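Local coordinates for polyketide synthase PksL (Bacillus subtilis, PDB 5E1V), which is a bacillaene polyketide synthase whose dehydratase domain probably removes water from beta-hydroxyacyl intermediates of the growing chain, at residues R213-A227 with K262-V274. Sequence-based numbering, arbitrary orientation.
Sequences RLYLPLFYESFSASA and KVAELKNFTSKLV
Two antiparallel strands of the double hotdog fold of a polyketide synthase dehydratase domain, 215-225 and 262-273, pair along almost their whole length, with two classic beta bulges in strand 215-225. At the first, Leu218 N and Phe219 N both donate to Thr270 O, while Thr270 N returns a bond of 2.7 Å to Phe219 O. At the second, Glu221 N and Ser222 N both reach Lys267 O, each by a weak bond; beyond it the regular ladder resumes. A water bridges Ser222 OG and Glu265 O.

Near the C-terminus, Leu273 lays CD1 over one face of the Tyr215 ring, 3.9 Å from its centroid, in a CH-pi contact offset toward the rim. The same methyl touches Arg213 CB at 3.5 Å, and CD2 lies over a face of the guanidinium, which is salt-bridged to Glu211. Were Tyr215 replaced by an alanine, Leu273 CD1 would probably lose the ring face it rests on, and a gap would be likely to open beside Ile249.

Further along, Phe269 directs its ring edge at Pro217 CG, and its CD1 meets Tyr220 CE1 at 3.7 Å. Leu266 CD2 lies over one face of the Tyr220 ring, Leu266 CD1 touches Tyr220 CB at 3.8 Å, and the tyrosine hydroxyl bonds to Gly31 O. Helix 34-44 packs through Ile35 against Tyr220, Phe223 and Leu266, while strands 53-59 and 248-256 flank the pair.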
ATOM      1  N   ARG A 213      -2.273  16.891 -10.864  1.00 31.62           N
ATOM      2  CA  ARG A 213      -1.674  16.872  -9.521  1.00 33.97           C
ATOM      3  C   ARG A 213      -1.894  15.490  -8.960  1.00 34.86           C
ATOM      4  O   ARG A 213      -2.979  14.947  -9.126  1.00 38.12           O
ATOM      5  CB  ARG A 213      -2.350  17.810  -8.532  1.00 36.24           C
ATOM      6  CG  ARG A 213      -1.695  19.159  -8.324  1.00 41.94           C
ATOM      7  CD  ARG A 213      -2.272  20.166  -9.267  1.00 39.50           C
ATOM      8  NE  ARG A 213      -3.737  20.174  -9.311  1.00 42.71           N
ATOM      9  CZ  ARG A 213      -4.546  21.036  -8.684  1.00 46.03           C
ATOM     10  NH1 ARG A 213      -4.066  22.020  -7.935  1.00 47.21           N
ATOM     11  NH2 ARG A 213      -5.866  20.917  -8.827  1.00 48.01           N
ATOM     12  N   LEU A 214      -0.900  14.951  -8.261  1.00 31.50           N
ATOM     13  CA  LEU A 214      -1.009  13.608  -7.713  1.00 29.85           C
ATOM     14  C   LEU A 214      -1.975  13.516  -6.548  1.00 26.11           C
ATOM     15  O   LEU A 214      -2.193  14.499  -5.823  1.00 25.97           O
ATOM     16  CB  LEU A 214       0.390  13.162  -7.244  1.00 29.34           C
ATOM     17  CG  LEU A 214       1.486  13.142  -8.301  1.00 28.15           C
ATOM     18  CD1 LEU A 214       2.864  12.923  -7.674  1.00 27.87           C
ATOM     19  CD2 LEU A 214       1.204  12.090  -9.362  1.00 27.53           C
ATOM     20  N   TYR A 215      -2.529  12.322  -6.312  1.00 24.07           N
ATOM     21  CA  TYR A 215      -3.310  12.075  -5.116  1.00 24.79           C
ATOM     22  C   TYR A 215      -2.515  11.072  -4.243  1.00 25.20           C
ATOM     23  O   TYR A 215      -2.313   9.960  -4.695  1.00 20.49           O
ATOM     24  CB  TYR A 215      -4.658  11.417  -5.431  1.00 27.21           C
ATOM     25  CG  TYR A 215      -5.567  12.232  -6.296  1.00 29.29           C
ATOM     26  CD1 TYR A 215      -6.674  12.894  -5.745  1.00 30.81           C
ATOM     27  CD2 TYR A 215      -5.325  12.345  -7.665  1.00 32.81           C
ATOM     28  CE1 TYR A 215      -7.515  13.677  -6.533  1.00 30.08           C
ATOM     29  CE2 TYR A 215      -6.149  13.116  -8.459  1.00 33.13           C
ATOM     30  CZ  TYR A 215      -7.244  13.778  -7.886  1.00 35.93           C
ATOM     31  OH  TYR A 215      -8.085  14.539  -8.681  1.00 42.36           O
ATOM     32  N   LEU A 216      -2.155  11.460  -3.027  1.00 27.18           N
ATOM     33  CA  LEU A 216      -1.368  10.592  -2.107  1.00 24.64           C
ATOM     34  C   LEU A 216      -2.282   9.936  -1.096  1.00 24.33           C
ATOM     35  O   LEU A 216      -3.387  10.456  -0.804  1.00 20.41           O
ATOM     36  CB  LEU A 216      -0.333  11.422  -1.391  1.00 26.18           C
ATOM     37  CG  LEU A 216       0.767  11.948  -2.333  1.00 29.56           C
ATOM     38  CD1 LEU A 216       1.764  12.735  -1.499  1.00 30.10           C
ATOM     39  CD2 LEU A 216       1.472  10.879  -3.168  1.00 29.79           C
ATOM     40  N   PRO A 217      -1.854   8.791  -0.556  1.00 23.34           N
ATOM     41  CA  PRO A 217      -2.677   8.170   0.456  1.00 18.37           C
ATOM     42  C   PRO A 217      -2.958   9.037   1.684  1.00 18.99           C
ATOM     43  O   PRO A 217      -2.112   9.836   2.143  1.00 14.40           O
ATOM     44  CB  PRO A 217      -1.857   6.921   0.841  1.00 20.61           C
ATOM     45  CG  PRO A 217      -1.236   6.496  -0.462  1.00 21.70           C
ATOM     46  CD  PRO A 217      -0.791   7.853  -1.028  1.00 23.37           C
ATOM     47  N   LEU A 218      -4.192   8.890   2.140  1.00 17.65           N
ATOM     48  CA  LEU A 218      -4.743   9.617   3.267  1.00 16.90           C
ATOM     49  C   LEU A 218      -5.334   8.656   4.316  1.00 16.14           C
ATOM     50  O   LEU A 218      -5.082   8.823   5.464  1.00 16.54           O
ATOM     51  CB  LEU A 218      -5.858  10.533   2.801  1.00 19.41           C
ATOM     52  CG  LEU A 218      -6.564  11.258   3.990  1.00 17.87           C
ATOM     53  CD1 LEU A 218      -5.665  12.251   4.727  1.00 19.95           C
ATOM     54  CD2 LEU A 218      -7.906  11.925   3.623  1.00 19.49           C
ATOM     55  N   PHE A 219      -6.151   7.735   3.885  1.00 15.46           N
ATOM     56  CA  PHE A 219      -6.972   6.867   4.756  1.00 16.05           C
ATOM     57  C   PHE A 219      -7.344   5.501   4.158  1.00 15.81           C
ATOM     58  O   PHE A 219      -7.754   5.411   2.988  1.00 19.43           O
ATOM     59  CB  PHE A 219      -8.281   7.620   5.125  1.00 18.12           C
ATOM     60  CG  PHE A 219      -9.194   6.898   6.092  1.00 18.89           C
ATOM     61  CD1 PHE A 219      -9.059   7.038   7.451  1.00 20.43           C
ATOM     62  CD2 PHE A 219     -10.310   6.236   5.613  1.00 20.74           C
ATOM     63  CE1 PHE A 219      -9.951   6.414   8.330  1.00 21.93           C
ATOM     64  CE2 PHE A 219     -11.202   5.619   6.469  1.00 21.71           C
ATOM     65  CZ  PHE A 219     -11.012   5.658   7.833  1.00 19.73           C
ATOM     66  N   TYR A 220      -7.295   4.446   5.022  1.00 19.26           N
ATOM     67  CA  TYR A 220      -7.717   3.109   4.721  1.00 19.27           C
ATOM     68  C   TYR A 220      -8.802   2.797   5.702  1.00 18.18           C
ATOM     69  O   TYR A 220      -8.535   2.818   6.872  1.00 18.47           O
ATOM     70  CB  TYR A 220      -6.602   1.979   4.883  1.00 21.25           C
ATOM     71  CG  TYR A 220      -5.252   2.287   4.294  1.00 19.38           C
ATOM     72  CD1 TYR A 220      -5.157   3.180   3.248  1.00 19.83           C
ATOM     73  CD2 TYR A 220      -4.032   1.712   4.815  1.00 19.13           C
ATOM     74  CE1 TYR A 220      -3.945   3.560   2.707  1.00 20.38           C
ATOM     75  CE2 TYR A 220      -2.795   2.133   4.282  1.00 17.15           C
ATOM     76  CZ  TYR A 220      -2.771   3.042   3.224  1.00 16.39           C
ATOM     77  OH  TYR A 220      -1.646   3.559   2.566  1.00 17.54           O
ATOM     78  N   GLU A 221      -9.994   2.412   5.244  1.00 16.48           N
ATOM     79  CA  GLU A 221     -11.066   2.009   6.154  1.00 18.18           C
ATOM     80  C   GLU A 221     -10.710   0.679   6.865  1.00 16.58           C
ATOM     81  O   GLU A 221     -10.742   0.521   8.116  1.00 14.30           O
ATOM     82  CB  GLU A 221     -12.401   1.874   5.393  1.00 21.95           C
ATOM     83  CG  GLU A 221     -13.491   1.401   6.333  1.00 26.43           C
ATOM     84  CD  GLU A 221     -14.872   1.539   5.749  1.00 30.12           C
ATOM     85  OE1 GLU A 221     -15.163   2.581   5.141  1.00 35.07           O
ATOM     86  OE2 GLU A 221     -15.646   0.577   5.900  1.00 33.79           O
ATOM     87  N   SER A 222     -10.283  -0.274   6.047  1.00 18.23           N
ATOM     88  CA  SER A 222      -9.873  -1.594   6.540  1.00 16.35           C
ATOM     89  C   SER A 222      -8.992  -2.366   5.576  1.00 16.20           C
ATOM     90  O   SER A 222      -9.025  -2.186   4.352  1.00 16.39           O
ATOM     91  CB  SER A 222     -11.080  -2.513   6.827  1.00 17.05           C
ATOM     92  OG  SER A 222     -11.889  -2.600   5.751  1.00 21.27           O
ATOM     93  N   PHE A 223      -8.249  -3.255   6.192  1.00 16.28           N
ATOM     94  CA  PHE A 223      -7.470  -4.235   5.519  1.00 15.69           C
ATOM     95  C   PHE A 223      -7.627  -5.508   6.265  1.00 14.07           C
ATOM     96  O   PHE A 223      -7.487  -5.563   7.478  1.00 14.03           O
ATOM     97  CB  PHE A 223      -5.954  -3.871   5.448  1.00 15.38           C
ATOM     98  CG  PHE A 223      -5.196  -4.837   4.643  1.00 13.42           C
ATOM     99  CD1 PHE A 223      -5.229  -4.771   3.294  1.00 13.50           C
ATOM    100  CD2 PHE A 223      -4.503  -5.806   5.217  1.00 13.13           C
ATOM    101  CE1 PHE A 223      -4.491  -5.651   2.495  1.00 14.48           C
ATOM    102  CE2 PHE A 223      -3.758  -6.699   4.478  1.00 14.21           C
ATOM    103  CZ  PHE A 223      -3.777  -6.632   3.107  1.00 13.08           C
ATOM    104  N   SER A 224      -7.843  -6.555   5.502  1.00 15.44           N
ATOM    105  CA  SER A 224      -8.081  -7.883   6.013  1.00 17.09           C
ATOM    106  C   SER A 224      -7.424  -8.826   5.025  1.00 15.83           C
ATOM    107  O   SER A 224      -7.584  -8.602   3.826  1.00 15.29           O
ATOM    108  CB  SER A 224      -9.610  -8.153   6.010  1.00 17.88           C
ATOM    109  OG  SER A 224      -9.723  -9.404   6.628  1.00 27.23           O
ATOM    110  N   ALA A 225      -6.812  -9.882   5.509  1.00 15.36           N
ATOM    111  CA  ALA A 225      -6.064 -10.837   4.697  1.00 18.72           C
ATOM    112  C   ALA A 225      -6.048 -12.249   5.352  1.00 17.60           C
ATOM    113  O   ALA A 225      -5.845 -12.391   6.568  1.00 18.61           O
ATOM    114  CB  ALA A 225      -4.630 -10.335   4.491  1.00 17.18           C
ATOM    115  N   SER A 226      -6.386 -13.238   4.535  1.00 18.70           N
ATOM    116  CA  SER A 226      -6.334 -14.672   4.886  1.00 20.81           C
ATOM    117  C   SER A 226      -4.991 -15.307   4.461  1.00 18.88           C
ATOM    118  O   SER A 226      -4.707 -16.418   4.814  1.00 20.12           O
ATOM    119  CB  SER A 226      -7.509 -15.436   4.204  1.00 21.32           C
ATOM    120  OG  SER A 226      -7.445 -15.420   2.769  1.00 21.04           O
ATOM    121  N   ALA A 227      -4.178 -14.615   3.661  1.00 19.65           N
ATOM    122  CA  ALA A 227      -2.885 -15.156   3.223  1.00 18.00           C
ATOM    123  C   ALA A 227      -1.961 -13.975   2.834  1.00 17.25           C
ATOM    124  O   ALA A 227      -2.378 -12.840   2.603  1.00 16.55           O
ATOM    125  CB  ALA A 227      -3.036 -16.129   2.060  1.00 20.16           C
ATOM    126  N   LYS A 262      -9.921 -15.251  -3.596  1.00 22.93           N
ATOM    127  CA  LYS A 262      -9.801 -13.935  -2.873  1.00 23.59           C
ATOM    128  C   LYS A 262      -9.072 -14.156  -1.561  1.00 21.56           C
ATOM    129  O   LYS A 262      -9.444 -15.043  -0.777  1.00 21.78           O
ATOM    130  CB  LYS A 262     -11.138 -13.280  -2.619  1.00 25.87           C
ATOM    131  CG  LYS A 262     -11.018 -11.901  -1.965  1.00 24.00           C
ATOM    132  CD  LYS A 262     -12.276 -11.062  -2.160  1.00 25.28           C
ATOM    133  CE  LYS A 262     -12.192  -9.720  -1.432  1.00 27.13           C
ATOM    134  NZ  LYS A 262     -13.445  -8.972  -1.707  1.00 29.41           N
ATOM    135  N   VAL A 263      -7.994 -13.400  -1.338  1.00 20.56           N
ATOM    136  CA  VAL A 263      -7.199 -13.496  -0.095  1.00 20.07           C
ATOM    137  C   VAL A 263      -7.016 -12.206   0.735  1.00 19.49           C
ATOM    138  O   VAL A 263      -6.555 -12.284   1.848  1.00 18.52           O
ATOM    139  CB  VAL A 263      -5.822 -14.054  -0.355  1.00 18.93           C
ATOM    140  CG1 VAL A 263      -6.010 -15.453  -0.892  1.00 19.98           C
ATOM    141  CG2 VAL A 263      -5.005 -13.188  -1.351  1.00 19.15           C
ATOM    142  N   ALA A 264      -7.355 -11.060   0.172  1.00 19.44           N
ATOM    143  CA  ALA A 264      -7.289  -9.848   0.902  1.00 17.56           C
ATOM    144  C   ALA A 264      -8.180  -8.755   0.330  1.00 17.66           C
ATOM    145  O   ALA A 264      -8.605  -8.745  -0.809  1.00 19.32           O
ATOM    146  CB  ALA A 264      -5.821  -9.351   1.069  1.00 16.52           C
ATOM    147  N   GLU A 265      -8.433  -7.762   1.142  1.00 17.55           N
ATOM    148  CA  GLU A 265      -9.115  -6.589   0.635  1.00 19.05           C
ATOM    149  C   GLU A 265      -8.736  -5.354   1.393  1.00 17.70           C
ATOM    150  O   GLU A 265      -8.780  -5.343   2.617  1.00 17.16           O
ATOM    151  CB  GLU A 265     -10.638  -6.751   0.740  1.00 21.73           C
ATOM    152  CG  GLU A 265     -11.430  -5.564   0.174  1.00 26.21           C
ATOM    153  CD  GLU A 265     -12.930  -5.872   0.138  1.00 31.68           C
ATOM    154  OE1 GLU A 265     -13.405  -6.419  -0.866  1.00 31.48           O
ATOM    155  OE2 GLU A 265     -13.610  -5.635   1.125  1.00 35.86           O
ATOM    156  N   LEU A 266      -8.411  -4.298   0.641  1.00 16.66           N
ATOM    157  CA  LEU A 266      -8.259  -2.942   1.218  1.00 15.52           C
ATOM    158  C   LEU A 266      -9.486  -2.155   0.925  1.00 16.71           C
ATOM    159  O   LEU A 266      -9.670  -1.708  -0.227  1.00 15.49           O
ATOM    160  CB  LEU A 266      -7.039  -2.191   0.634  1.00 16.45           C
ATOM    161  CG  LEU A 266      -6.560  -0.931   1.314  1.00 16.11           C
ATOM    162  CD1 LEU A 266      -6.076  -1.112   2.719  1.00 17.60           C
ATOM    163  CD2 LEU A 266      -5.451  -0.322   0.548  1.00 16.84           C
ATOM    164  N   LYS A 267     -10.322  -1.967   1.929  1.00 16.40           N
ATOM    165  CA  LYS A 267     -11.613  -1.247   1.666  1.00 21.26           C
ATOM    166  C   LYS A 267     -11.533   0.264   1.818  1.00 19.68           C
ATOM    167  O   LYS A 267     -11.006   0.785   2.796  1.00 17.36           O
ATOM    168  CB  LYS A 267     -12.682  -1.881   2.562  1.00 25.84           C
ATOM    169  CG  LYS A 267     -14.121  -1.370   2.420  1.00 29.62           C
ATOM    170  CD  LYS A 267     -15.051  -2.367   3.152  1.00 31.53           C
ATOM    171  CE  LYS A 267     -16.510  -1.878   3.215  1.00 34.43           C
ATOM    172  NZ  LYS A 267     -16.920  -1.282   1.915  1.00 36.69           N
ATOM    173  N   ASN A 268     -12.070   1.012   0.832  1.00 19.40           N
ATOM    174  CA  ASN A 268     -12.051   2.499   0.824  1.00 21.33           C
ATOM    175  C   ASN A 268     -10.672   3.096   1.077  1.00 18.75           C
ATOM    176  O   ASN A 268     -10.448   3.853   1.977  1.00 19.26           O
ATOM    177  CB  ASN A 268     -13.120   3.055   1.733  1.00 23.17           C
ATOM    178  CG  ASN A 268     -14.476   3.058   1.028  1.00 27.59           C
ATOM    179  OD1 ASN A 268     -14.584   3.594  -0.075  1.00 29.44           O
ATOM    180  ND2 ASN A 268     -15.467   2.429   1.615  1.00 27.46           N
ATOM    181  N   PHE A 269      -9.756   2.658   0.241  1.00 22.38           N
ATOM    182  CA  PHE A 269      -8.459   3.325   0.088  1.00 21.36           C
ATOM    183  C   PHE A 269      -8.732   4.732  -0.480  1.00 22.58           C
ATOM    184  O   PHE A 269      -9.092   4.892  -1.665  1.00 23.93           O
ATOM    185  CB  PHE A 269      -7.552   2.506  -0.787  1.00 20.11           C
ATOM    186  CG  PHE A 269      -6.298   3.198  -1.215  1.00 20.41           C
ATOM    187  CD1 PHE A 269      -5.745   4.170  -0.460  1.00 18.72           C
ATOM    188  CD2 PHE A 269      -5.672   2.850  -2.395  1.00 22.48           C
ATOM    189  CE1 PHE A 269      -4.593   4.818  -0.861  1.00 18.42           C
ATOM    190  CE2 PHE A 269      -4.549   3.525  -2.825  1.00 20.72           C
ATOM    191  CZ  PHE A 269      -4.001   4.517  -2.035  1.00 19.08           C
ATOM    192  N   THR A 270      -8.548   5.709   0.403  1.00 21.32           N
ATOM    193  CA  THR A 270      -8.793   7.151   0.149  1.00 20.28           C
ATOM    194  C   THR A 270      -7.447   7.886   0.022  1.00 22.63           C
ATOM    195  O   THR A 270      -6.570   7.826   0.937  1.00 16.22           O
ATOM    196  CB  THR A 270      -9.517   7.843   1.318  1.00 21.42           C
ATOM    197  OG1 THR A 270     -10.652   7.053   1.763  1.00 26.20           O
ATOM    198  CG2 THR A 270      -9.971   9.246   0.894  1.00 23.15           C
ATOM    199  N   SER A 271      -7.325   8.669  -1.054  1.00 23.27           N
ATOM    200  CA  SER A 271      -6.184   9.519  -1.312  1.00 20.09           C
ATOM    201  C   SER A 271      -6.638  10.963  -1.566  1.00 23.90           C
ATOM    202  O   SER A 271      -7.807  11.221  -1.884  1.00 19.71           O
ATOM    203  CB  SER A 271      -5.463   8.988  -2.570  1.00 20.48           C
ATOM    204  OG  SER A 271      -5.028   7.653  -2.377  1.00 17.04           O
ATOM    205  N   LYS A 272      -5.709  11.894  -1.421  1.00 25.54           N
ATOM    206  CA  LYS A 272      -6.049  13.324  -1.412  1.00 27.88           C
ATOM    207  C   LYS A 272      -5.138  14.056  -2.337  1.00 27.20           C
ATOM    208  O   LYS A 272      -3.944  13.775  -2.404  1.00 19.93           O
ATOM    209  CB  LYS A 272      -5.920  13.919  -0.028  1.00 28.23           C
ATOM    210  CG  LYS A 272      -6.297  15.417   0.085  1.00 33.36           C
ATOM    211  CD  LYS A 272      -6.139  15.942   1.506  1.00 37.61           C
ATOM    212  CE  LYS A 272      -4.709  16.392   1.775  1.00 42.71           C
ATOM    213  NZ  LYS A 272      -4.403  16.508   3.239  1.00 47.68           N
ATOM    214  N   LEU A 273      -5.721  14.975  -3.100  1.00 24.27           N
ATOM    215  CA  LEU A 273      -4.961  15.767  -4.046  1.00 28.91           C
ATOM    216  C   LEU A 273      -3.819  16.519  -3.417  1.00 23.94           C
ATOM    217  O   LEU A 273      -4.002  17.177  -2.379  1.00 24.35           O
ATOM    218  CB  LEU A 273      -5.942  16.790  -4.685  1.00 32.37           C
ATOM    219  CG  LEU A 273      -5.559  17.637  -5.868  1.00 32.43           C
ATOM    220  CD1 LEU A 273      -5.401  16.815  -7.129  1.00 30.08           C
ATOM    221  CD2 LEU A 273      -6.713  18.619  -6.020  1.00 36.13           C
ATOM    222  N   VAL A 274      -2.641  16.457  -4.053  1.00 25.53           N
ATOM    223  CA  VAL A 274      -1.531  17.325  -3.692  1.00 27.94           C
ATOM    224  C   VAL A 274      -1.627  18.751  -4.386  1.00 31.03           C
ATOM    225  O   VAL A 274      -1.957  19.747  -3.679  1.00 30.25           O
ATOM    226  CB  VAL A 274      -0.154  16.659  -3.967  1.00 28.25           C
ATOM    227  CG1 VAL A 274       0.954  17.646  -3.605  1.00 30.19           C
ATOM    228  CG2 VAL A 274       0.028  15.379  -3.141  1.00 29.41           C
TER
HETATM  229  O   HOH W   1     -10.907  -5.028   4.409  1.00 18.66           O